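Local coordinates for putative nucleoside-diphosphate-sugar epimerase (Staphylococcus aureus subsp. aureus, PDB 3E48), which is of unknown function but probably binds a dinucleotide on a Rossmann-type domain and may act on nucleotide sugars, at residues 135-144 against 191-202. Numbering follows the deposited sequence.
Sequences YTYVRMAMYM and WGKRYLLSGYSY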
loop_
_atom_site.group_PDB
_atom_site.type_symbol
_atom_site.label_atom_id
_atom_site.label_comp_id
_atom_site.label_asym_id
_atom_site.label_seq_id
_atom_site.Cartn_x
_atom_site.Cartn_y
_atom_site.Cartn_z
ATOM N N TYR B 135 6.689 -12.222 10.194
ATOM C CA TYR B 135 5.306 -12.315 9.756
ATOM C C TYR B 135 5.130 -13.133 8.484
ATOM O O TYR B 135 6.077 -13.357 7.726
ATOM C CB TYR B 135 4.693 -10.914 9.561
ATOM C CG TYR B 135 5.244 -10.143 8.380
ATOM C CD1 TYR B 135 6.505 -9.546 8.434
ATOM C CD2 TYR B 135 4.511 -10.033 7.197
ATOM C CE1 TYR B 135 7.022 -8.860 7.332
ATOM C CE2 TYR B 135 5.017 -9.351 6.097
ATOM C CZ TYR B 135 6.270 -8.772 6.168
ATOM O OH TYR B 135 6.775 -8.120 5.065
ATOM N N THR B 136 3.896 -13.575 8.275
ATOM C CA THR B 136 3.511 -14.367 7.113
ATOM C C THR B 136 2.326 -13.616 6.537
ATOM O O THR B 136 1.320 -13.426 7.218
ATOM C CB THR B 136 3.079 -15.788 7.541
ATOM O OG1 THR B 136 4.160 -16.420 8.239
ATOM C CG2 THR B 136 2.713 -16.634 6.329
ATOM N N TYR B 137 2.454 -13.161 5.297
ATOM C CA TYR B 137 1.382 -12.406 4.665
ATOM C C TYR B 137 0.609 -13.317 3.716
ATOM O O TYR B 137 1.142 -13.801 2.714
ATOM C CB TYR B 137 1.970 -11.195 3.932
ATOM C CG TYR B 137 0.961 -10.104 3.672
ATOM C CD1 TYR B 137 0.165 -10.121 2.529
ATOM C CD2 TYR B 137 0.756 -9.086 4.604
ATOM C CE1 TYR B 137 -0.820 -9.151 2.321
ATOM C CE2 TYR B 137 -0.227 -8.112 4.406
ATOM C CZ TYR B 137 -1.009 -8.156 3.264
ATOM O OH TYR B 137 -1.989 -7.213 3.060
ATOM N N VAL B 138 -0.651 -13.562 4.058
ATOM C CA VAL B 138 -1.509 -14.439 3.274
ATOM C C VAL B 138 -2.541 -13.634 2.505
ATOM O O VAL B 138 -3.400 -13.001 3.102
ATOM C CB VAL B 138 -2.247 -15.435 4.196
ATOM C CG1 VAL B 138 -3.095 -16.392 3.366
ATOM C CG2 VAL B 138 -1.239 -16.193 5.045
ATOM N N ARG B 139 -2.462 -13.646 1.181
ATOM C CA ARG B 139 -3.428 -12.901 0.385
ATOM C C ARG B 139 -4.509 -13.859 -0.103
ATOM O O ARG B 139 -4.209 -14.972 -0.527
ATOM C CB ARG B 139 -2.715 -12.215 -0.788
ATOM C CG ARG B 139 -1.761 -11.117 -0.318
ATOM C CD ARG B 139 -0.767 -10.666 -1.390
ATOM N NE ARG B 139 -1.408 -9.966 -2.497
ATOM C CZ ARG B 139 -1.563 -10.476 -3.714
ATOM N NH1 ARG B 139 -1.121 -11.697 -3.984
ATOM N NH2 ARG B 139 -2.159 -9.761 -4.661
HETATM N N MSE B 140 -5.766 -13.441 -0.016
HETATM C CA MSE B 140 -6.856 -14.301 -0.457
HETATM C C MSE B 140 -7.599 -13.733 -1.660
HETATM O O MSE B 140 -7.664 -12.512 -1.846
HETATM C CB MSE B 140 -7.839 -14.536 0.698
HETATM C CG MSE B 140 -8.597 -13.299 1.138
HETATM SE SE MSE B 140 -9.624 -13.574 2.770
HETATM C CE MSE B 140 -9.267 -11.870 3.598
ATOM N N ALA B 141 -8.149 -14.630 -2.478
ATOM C CA ALA B 141 -8.924 -14.237 -3.653
ATOM C C ALA B 141 -10.339 -13.886 -3.182
ATOM O O ALA B 141 -10.591 -13.847 -1.978
ATOM C CB ALA B 141 -8.953 -15.380 -4.671
HETATM N N MSE B 142 -11.254 -13.638 -4.117
HETATM C CA MSE B 142 -12.628 -13.252 -3.780
HETATM C C MSE B 142 -13.526 -14.393 -3.283
HETATM O O MSE B 142 -13.591 -15.452 -3.896
HETATM C CB MSE B 142 -13.286 -12.575 -4.994
HETATM C CG MSE B 142 -14.610 -11.882 -4.685
HETATM SE SE MSE B 142 -15.421 -11.049 -6.244
HETATM C CE MSE B 142 -14.118 -9.649 -6.570
ATOM N N TYR B 143 -14.233 -14.167 -2.176
ATOM C CA TYR B 143 -15.120 -15.195 -1.626
ATOM C C TYR B 143 -16.209 -15.649 -2.595
ATOM O O TYR B 143 -16.869 -14.825 -3.230
ATOM C CB TYR B 143 -15.839 -14.701 -0.368
ATOM C CG TYR B 143 -14.967 -14.251 0.773
ATOM C CD1 TYR B 143 -13.946 -15.062 1.266
ATOM C CD2 TYR B 143 -15.210 -13.031 1.408
ATOM C CE1 TYR B 143 -13.189 -14.673 2.368
ATOM C CE2 TYR B 143 -14.462 -12.635 2.507
ATOM C CZ TYR B 143 -13.456 -13.460 2.981
ATOM O OH TYR B 143 -12.723 -13.075 4.076
HETATM N N MSE B 144 -16.417 -16.959 -2.680
HETATM C CA MSE B 144 -17.478 -17.503 -3.531
HETATM C C MSE B 144 -18.787 -17.455 -2.754
HETATM O O MSE B 144 -19.858 -17.292 -3.331
HETATM C CB MSE B 144 -17.225 -18.975 -3.864
HETATM C CG MSE B 144 -16.264 -19.250 -4.987
HETATM SE SE MSE B 144 -16.047 -21.160 -5.205
HETATM C CE MSE B 144 -14.567 -21.096 -6.448
ATOM N N TRP B 191 6.042 -20.502 7.678
ATOM C CA TRP B 191 6.021 -19.114 8.119
ATOM C C TRP B 191 7.090 -18.229 7.476
ATOM O O TRP B 191 8.120 -18.718 7.007
ATOM C CB TRP B 191 6.166 -19.059 9.645
ATOM C CG TRP B 191 5.066 -19.752 10.401
ATOM C CD1 TRP B 191 4.044 -20.495 9.877
ATOM C CD2 TRP B 191 4.867 -19.745 11.821
ATOM N NE1 TRP B 191 3.222 -20.947 10.884
ATOM C CE2 TRP B 191 3.705 -20.500 12.087
ATOM C CE3 TRP B 191 5.563 -19.171 12.895
ATOM C CZ2 TRP B 191 3.218 -20.696 13.384
ATOM C CZ3 TRP B 191 5.081 -19.365 14.185
ATOM C CH2 TRP B 191 3.919 -20.122 14.417
ATOM N N GLY B 192 6.828 -16.923 7.450
ATOM C CA GLY B 192 7.785 -15.974 6.902
ATOM C C GLY B 192 7.752 -15.799 5.398
ATOM O O GLY B 192 8.605 -15.123 4.823
ATOM N N LYS B 193 6.766 -16.406 4.755
ATOM C CA LYS B 193 6.646 -16.300 3.314
ATOM C C LYS B 193 5.345 -15.593 2.941
ATOM O O LYS B 193 4.456 -15.417 3.777
ATOM C CB LYS B 193 6.691 -17.695 2.688
ATOM C CG LYS B 193 6.998 -17.678 1.207
ATOM C CD LYS B 193 8.403 -17.158 0.949
ATOM C CE LYS B 193 8.472 -16.411 -0.370
ATOM N NZ LYS B 193 7.613 -15.191 -0.323
ATOM N N ARG B 194 5.248 -15.175 1.683
ATOM C CA ARG B 194 4.065 -14.490 1.179
ATOM C C ARG B 194 3.271 -15.517 0.379
ATOM O O ARG B 194 3.823 -16.195 -0.484
ATOM C CB ARG B 194 4.488 -13.324 0.280
ATOM C CG ARG B 194 3.400 -12.296 0.012
ATOM C CD ARG B 194 3.959 -11.131 -0.810
ATOM N NE ARG B 194 2.990 -10.054 -1.004
ATOM C CZ ARG B 194 2.679 -9.144 -0.084
ATOM N NH1 ARG B 194 1.784 -8.206 -0.360
ATOM N NH2 ARG B 194 3.268 -9.158 1.104
ATOM N N TYR B 195 1.981 -15.637 0.675
ATOM C CA TYR B 195 1.127 -16.602 -0.003
ATOM C C TYR B 195 -0.096 -15.984 -0.661
ATOM O O TYR B 195 -0.572 -14.922 -0.258
ATOM C CB TYR B 195 0.632 -17.658 0.993
ATOM C CG TYR B 195 1.718 -18.520 1.588
ATOM C CD1 TYR B 195 2.317 -19.535 0.841
ATOM C CD2 TYR B 195 2.165 -18.309 2.892
ATOM C CE1 TYR B 195 3.337 -20.318 1.378
ATOM C CE2 TYR B 195 3.186 -19.082 3.437
ATOM C CZ TYR B 195 3.769 -20.086 2.672
ATOM O OH TYR B 195 4.797 -20.845 3.192
ATOM N N LEU B 196 -0.596 -16.665 -1.684
ATOM C CA LEU B 196 -1.818 -16.252 -2.363
ATOM C C LEU B 196 -2.693 -17.495 -2.386
ATOM O O LEU B 196 -2.308 -18.515 -2.945
ATOM C CB LEU B 196 -1.551 -15.800 -3.802
ATOM C CG LEU B 196 -2.813 -15.612 -4.656
ATOM C CD1 LEU B 196 -3.732 -14.535 -4.069
ATOM C CD2 LEU B 196 -2.387 -15.241 -6.069
ATOM N N LEU B 197 -3.854 -17.420 -1.750
ATOM C CA LEU B 197 -4.772 -18.546 -1.743
ATOM C C LEU B 197 -5.808 -18.257 -2.822
ATOM O O LEU B 197 -6.711 -17.439 -2.637
ATOM C CB LEU B 197 -5.430 -18.690 -0.365
ATOM C CG LEU B 197 -4.448 -18.992 0.778
ATOM C CD1 LEU B 197 -5.204 -19.143 2.097
ATOM C CD2 LEU B 197 -3.682 -20.274 0.464
ATOM N N SER B 198 -5.644 -18.917 -3.964
ATOM C CA SER B 198 -6.540 -18.732 -5.099
ATOM C C SER B 198 -7.330 -20.004 -5.402
ATOM O O SER B 198 -6.915 -21.105 -5.041
ATOM C CB SER B 198 -5.733 -18.313 -6.334
ATOM O OG SER B 198 -4.786 -19.310 -6.696
ATOM N N GLY B 199 -8.480 -19.839 -6.049
ATOM C CA GLY B 199 -9.311 -20.981 -6.396
ATOM C C GLY B 199 -9.404 -21.125 -7.905
ATOM O O GLY B 199 -8.576 -21.797 -8.515
ATOM N N TYR B 200 -10.415 -20.504 -8.507
ATOM C CA TYR B 200 -10.580 -20.557 -9.955
ATOM C C TYR B 200 -10.963 -19.196 -10.517
ATOM O O TYR B 200 -11.732 -18.451 -9.905
ATOM C CB TYR B 200 -11.652 -21.582 -10.351
ATOM C CG TYR B 200 -11.359 -22.974 -9.850
ATOM C CD1 TYR B 200 -11.797 -23.384 -8.591
ATOM C CD2 TYR B 200 -10.587 -23.863 -10.607
ATOM C CE1 TYR B 200 -11.469 -24.638 -8.093
ATOM C CE2 TYR B 200 -10.254 -25.123 -10.117
ATOM C CZ TYR B 200 -10.697 -25.502 -8.859
ATOM O OH TYR B 200 -10.350 -26.731 -8.353
ATOM N N SER B 201 -10.418 -18.874 -11.687
ATOM C CA SER B 201 -10.714 -17.609 -12.352
ATOM C C SER B 201 -11.825 -17.828 -13.366
ATOM O O SER B 201 -11.773 -18.762 -14.176
ATOM C CB SER B 201 -9.475 -17.063 -13.068
ATOM O OG SER B 201 -8.459 -16.703 -12.145
ATOM N N TYR B 202 -12.828 -16.963 -13.310
ATOM C CA TYR B 202 -13.972 -17.036 -14.207
ATOM C C TYR B 202 -14.239 -15.661 -14.793
ATOM O O TYR B 202 -14.178 -14.660 -14.076
ATOM C CB TYR B 202 -15.231 -17.442 -13.440
ATOM C CG TYR B 202 -15.148 -18.734 -12.659
ATOM C CD1 TYR B 202 -15.053 -19.963 -13.310
ATOM C CD2 TYR B 202 -15.229 -18.730 -11.264
ATOM C CE1 TYR B 202 -15.051 -21.157 -12.594
ATOM C CE2 TYR B 202 -15.226 -19.918 -10.540
ATOM C CZ TYR B 202 -15.139 -21.128 -11.210
ATOM O OH TYR B 202 -15.153 -22.305 -10.501
HETATM O O HOH W 1 8.466 -12.120 5.826
HETATM O O HOH W 2 0.847 -13.323 -2.610
#
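V138 and L197 form the apolar centre: V138 CG1, anti to its own N (chi1 -177°), reaches across the strand pair to L197 CD1 at 3.7 Å. On the same face of the sheet, T136 CG2 meets the Y195 ring at its edge, in the ring plane, 3.8 Å from CE2. Past the ends of the paired strands, the methyl CE of selenomethionine M144 abuts the edges of the Y200 and Y202 rings. Strands 135-140 and 194-197 run parallel under V138 and L197. Y195 bonds to both neighbours of V138: its N donates to Y137 O (2.9 Å), and its O accepts from R139 N (2.7 Å). L197 likewise flanks M140, its N donating to R139 O (2.8 Å). A bent bond from A141 N to L197 O (3.2 Å, 145° at the hydrogen) ends the ladder. The reverse face carries Y137, R139, R194 and L196. There the extended R194 side chain runs beside Y137, its guanidinium lying flat on the ring with planes 8° apart and NH2 3.5 Å from CD1, a cation-pi stack; S125 OG also binds NH2. R139 lays CD against the R194 guanidinium and NH1 by L196 CD1; D109, in a salt bridge with R139 NE, probably offsets part of the paired like charge, and Q257 OE1 takes R139 NH2. A water links R139 NH1 to Y195 O, weakly at the carbonyl. In the Rossmann-type sheet strand 134-143 pairs in parallel with 100-106 and 194-203, while 168-172 joins both, antiparallel to 194-203; helix 174-186 packs I184 on V138 and Y195, and I177 on M140.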